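Local coordinates for CCMAN5 (Cellulosimicrobium cellulans, PDB 2XSG), which hydrolyses alpha-mannosides as a family 92 glycoside hydrolase, and has been used to enable mannose-6-phosphate modification of yeast-produced human lysosomal enzymes, at residues L370-D373 against M374-L378; I264-Q267 against V268-D272. All coordinates share one frame; numbering follows the deposited sequence.

Contact 1 of 2, residues L370-D373 against M374-L378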
# COMPACT_ATOMS: atom_id res chain seq x y z
N LEU A 370 -12.07 10.81 -1.56
CA LEU A 370 -11.52 9.55 -2.04
C LEU A 370 -11.73 8.48 -0.98
O LEU A 370 -12.17 7.37 -1.28
CB LEU A 370 -10.03 9.70 -2.37
CG LEU A 370 -9.27 8.45 -2.84
CD1 LEU A 370 -9.82 7.97 -4.21
CD2 LEU A 370 -7.77 8.73 -2.94
N TYR A 371 -11.41 8.82 0.25
CA TYR A 371 -11.59 7.92 1.39
C TYR A 371 -13.02 7.45 1.49
O TYR A 371 -13.26 6.26 1.67
CB TYR A 371 -11.19 8.64 2.68
CG TYR A 371 -11.58 7.99 3.99
CD1 TYR A 371 -12.72 8.42 4.67
CD2 TYR A 371 -10.77 7.03 4.60
CE1 TYR A 371 -13.08 7.90 5.89
CE2 TYR A 371 -11.13 6.48 5.84
CZ TYR A 371 -12.29 6.92 6.47
OH TYR A 371 -12.68 6.42 7.69
N ARG A 372 -13.97 8.38 1.37
CA ARG A 372 -15.38 8.00 1.41
C ARG A 372 -15.67 6.97 0.31
O ARG A 372 -16.29 5.94 0.57
CB ARG A 372 -16.31 9.21 1.30
CG ARG A 372 -17.79 8.82 1.53
CD ARG A 372 -18.84 9.93 1.27
NE ARG A 372 -20.13 9.50 1.84
CZ ARG A 372 -20.97 8.66 1.24
NH1 ARG A 372 -20.70 8.16 0.03
NH2 ARG A 372 -22.10 8.30 1.84
N ASP A 373 -15.19 7.21 -0.91
CA ASP A 373 -15.49 6.27 -2.01
C ASP A 373 -14.89 4.89 -1.73
O ASP A 373 -15.51 3.86 -2.01
CB ASP A 373 -15.01 6.80 -3.36
CG ASP A 373 -15.99 7.79 -4.00
OD1 ASP A 373 -17.01 8.18 -3.37
OD2 ASP A 373 -15.72 8.20 -5.15
N MET A 374 -13.68 4.87 -1.16
CA MET A 374 -13.04 3.62 -0.79
C MET A 374 -13.85 2.82 0.23
O MET A 374 -14.00 1.60 0.10
CB MET A 374 -11.64 3.90 -0.27
CG MET A 374 -10.69 4.40 -1.35
SD MET A 374 -9.07 4.73 -0.65
CE MET A 374 -8.10 5.08 -2.12
N VAL A 375 -14.37 3.49 1.26
CA VAL A 375 -15.14 2.82 2.29
C VAL A 375 -16.46 2.32 1.72
O VAL A 375 -16.86 1.19 1.99
CB VAL A 375 -15.38 3.72 3.53
CG1 VAL A 375 -16.24 2.97 4.56
CG2 VAL A 375 -14.01 4.14 4.17
N GLN A 376 -17.11 3.16 0.91
CA GLN A 376 -18.33 2.76 0.23
C GLN A 376 -18.08 1.53 -0.63
O GLN A 376 -18.92 0.62 -0.70
CB GLN A 376 -18.90 3.90 -0.63
CG GLN A 376 -20.24 3.54 -1.37
CD GLN A 376 -21.42 3.25 -0.45
OE1 GLN A 376 -22.27 4.11 -0.21
NE2 GLN A 376 -21.51 2.00 0.05
N SER A 377 -16.92 1.51 -1.28
CA SER A 377 -16.55 0.39 -2.16
C SER A 377 -16.36 -0.87 -1.34
O SER A 377 -16.80 -1.96 -1.74
CB SER A 377 -15.27 0.73 -2.93
OG SER A 377 -15.47 1.89 -3.72
N LEU A 378 -15.71 -0.72 -0.18
CA LEU A 378 -15.47 -1.84 0.72
C LEU A 378 -16.80 -2.43 1.20
O LEU A 378 -16.96 -3.65 1.27
CB LEU A 378 -14.61 -1.40 1.92
CG LEU A 378 -14.17 -2.42 2.97
CD1 LEU A 378 -13.52 -3.64 2.33
CD2 LEU A 378 -13.21 -1.71 3.95
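Ser377 closes a double grip on the carbonyl of Asp373, one turn earlier in the same helix. Its backbone N gives the usual i to i+4 bond to Asp373 O, and its hydroxyl gives a second, with Ser377 OG 2.6 Å from Asp373 O. The two donors reach that oxygen from opposite faces of the carbonyl plane. OG can fold back because it stands beside its own backbone N (chi1 -59°), and it is also hydrogen-bonded to Tyr348 N. Without the hydroxyl, as with an alanine here, Tyr348 N would probably lose its partner and Asp373 O would keep the backbone bond alone. The preceding three backbone bonds are regular; that from Gln376 N to Arg372 O is 2.9 Å long and almost straight (172°).

The apolar contacts form two pairs, Tyr371 with Val375 and Leu370 with Met374. Val375 CG2 sits over the centre of one face of the Tyr371 ring, 4.1 Å from its centroid, a CH-pi contact for which a branched side chain beside a flat ring is well suited. Met374, extended beyond CG, carries its methyl back to the Leu370 branch point, CE lying 3.6 Å from Leu370 CG; the unbranched thioether supplies the reach.

Polar ends turn to other parts of the chain: Tyr371 OH to Asp415, Asp373 OD2 to Thr346 N, Arg372 to Asp422 O and Gln376 to Asp425 O. Helix 368-387 lies with Tyr371 and Val375 against Ala416 of helix 409-418, Tyr371 and Met374 against Phe360 of helix 353-366, and Leu370, Asp373 and Met374 on Tyr348 of strand 348-349.

Contact 2 of 2, residues I264-Q267 against V268-D272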
# COMPACT_ATOMS: atom_id res chain seq x y z
N ILE A 264 -14.65 1.31 -25.12
CA ILE A 264 -15.34 2.54 -24.77
C ILE A 264 -14.46 3.40 -23.85
O ILE A 264 -14.25 4.59 -24.11
CB ILE A 264 -16.68 2.24 -24.11
CG1 ILE A 264 -17.64 1.64 -25.15
CG2 ILE A 264 -17.26 3.50 -23.40
CD1 ILE A 264 -18.83 0.94 -24.52
N ASP A 265 -13.93 2.79 -22.79
CA ASP A 265 -13.04 3.48 -21.86
C ASP A 265 -11.90 4.13 -22.61
O ASP A 265 -11.51 5.26 -22.30
CB ASP A 265 -12.47 2.52 -20.81
CG ASP A 265 -13.53 1.98 -19.85
OD1 ASP A 265 -14.63 2.59 -19.72
OD2 ASP A 265 -13.27 0.92 -19.23
N GLN A 266 -11.35 3.42 -23.59
CA GLN A 266 -10.22 3.91 -24.35
C GLN A 266 -10.60 5.13 -25.16
O GLN A 266 -9.83 6.10 -25.18
CB GLN A 266 -9.59 2.83 -25.25
CG GLN A 266 -8.23 3.29 -25.77
CD GLN A 266 -7.43 2.18 -26.43
OE1 GLN A 266 -6.57 1.55 -25.78
NE2 GLN A 266 -7.71 1.94 -27.70
N GLN A 267 -11.76 5.10 -25.83
CA GLN A 267 -12.22 6.25 -26.60
C GLN A 267 -12.52 7.45 -25.68
O GLN A 267 -12.21 8.59 -26.05
CB GLN A 267 -13.39 5.93 -27.54
CG GLN A 267 -14.77 5.76 -26.90
CD GLN A 267 -15.80 5.12 -27.85
OE1 GLN A 267 -15.44 4.60 -28.93
NE2 GLN A 267 -17.08 5.13 -27.45
N VAL A 268 -13.06 7.18 -24.49
CA VAL A 268 -13.35 8.24 -23.51
C VAL A 268 -12.06 8.84 -22.96
O VAL A 268 -11.87 10.04 -23.00
CB VAL A 268 -14.30 7.76 -22.36
CG1 VAL A 268 -14.36 8.80 -21.23
CG2 VAL A 268 -15.72 7.52 -22.91
N GLU A 269 -11.16 7.97 -22.50
CA GLU A 269 -9.93 8.37 -21.83
C GLU A 269 -8.90 9.03 -22.74
O GLU A 269 -8.28 10.04 -22.37
CB GLU A 269 -9.31 7.13 -21.18
CG GLU A 269 -8.61 7.40 -19.91
CD GLU A 269 -8.47 6.16 -19.04
OE1 GLU A 269 -7.69 5.26 -19.42
OE2 GLU A 269 -9.12 6.13 -17.96
N LEU A 270 -8.70 8.44 -23.92
CA LEU A 270 -7.61 8.81 -24.80
C LEU A 270 -8.04 9.58 -26.05
O LEU A 270 -7.27 10.40 -26.58
CB LEU A 270 -6.82 7.57 -25.22
CG LEU A 270 -6.29 6.66 -24.11
CD1 LEU A 270 -5.46 5.54 -24.72
CD2 LEU A 270 -5.51 7.42 -23.04
N GLY A 271 -9.26 9.32 -26.52
CA GLY A 271 -9.77 9.89 -27.77
C GLY A 271 -8.71 9.91 -28.85
O GLY A 271 -8.08 8.88 -29.11
N ASP A 272 -8.51 11.08 -29.46
CA ASP A 272 -7.45 11.27 -30.47
C ASP A 272 -6.28 12.08 -29.91
O ASP A 272 -5.45 12.61 -30.66
CB ASP A 272 -8.00 11.96 -31.73
CG ASP A 272 -9.13 11.18 -32.40
OD1 ASP A 272 -8.97 9.98 -32.69
OD2 ASP A 272 -10.19 11.79 -32.64
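Leu270 packs back over Gln266, one turn earlier in the helix, and can be followed atom by atom. Its CB lies 3.4 Å from Gln266 O, the same oxygen that accepts the bond from Leu270 N at 2.9 Å. CG is slightly farther from that oxygen, at 3.7 Å. At the tip, CD1 meets the aliphatic part of the glutamine, 3.7 Å from Gln266 CG, and the two side chains cross obliquely. CG stands beside the backbone N (chi1 -53°), which keeps the branch over the preceding turn. A leucine fits because the CG methylene of Gln266 offers its methyl an apolar surface on the buried side of the helix.

Backbone bonds join the same turns. Glu269 N reaches Asp265 O at 2.7 Å, and Val268 N bonds Ile264 O. Val268 and Ile264 also approach through their CG2 methyls, 4.3 Å apart, a loose contact at the outer side. The last bond in the series, from Gly271 N to Gln267 O, is weak: it is 3.1 Å long and bent to 127°. Gly271 has left helical geometry with a positive phi of 41°, a conformation that glycine adopts easily because it lacks a CB.

The two acids of the buried side are held by other parts of the chain. Asp265 OD1 bonds Thr328 OG1 and Gln261 NE2, while Glu269 OE1 is hydrogen-bonded to Ser144 OG and OE2 makes a salt bridge to Arg143 NH2. Helix 259-270 lies on the large antiparallel sheet, with Asp265, Gln266 and Leu270 against strand 248-255, Gln266 also against strand 198-208, and Leu270 against strand 144-150.

How the contacts relate
Both contacts link successive turns of one helix, contact 2 running on past its helix end, but they belong to different helices, 259-270 for contact 2 and 368-387 for contact 1. Their centres are 25 Å apart and their nearest atoms about 14 Å, so neither touches the other. Contact 1 is buried, its centre about 15 Å from that of the chain, and packs against two helices, strand 348-349 and loops; its aromatic and sulfur-bearing side chains suit that interior. Contact 2, its centre about 28 Å from that of the chain, has one side on a beta-sheet and Gln267 and Val268 exposed. Glu269 there makes a salt bridge, whereas polar ends in contact 1 make hydrogen bonds.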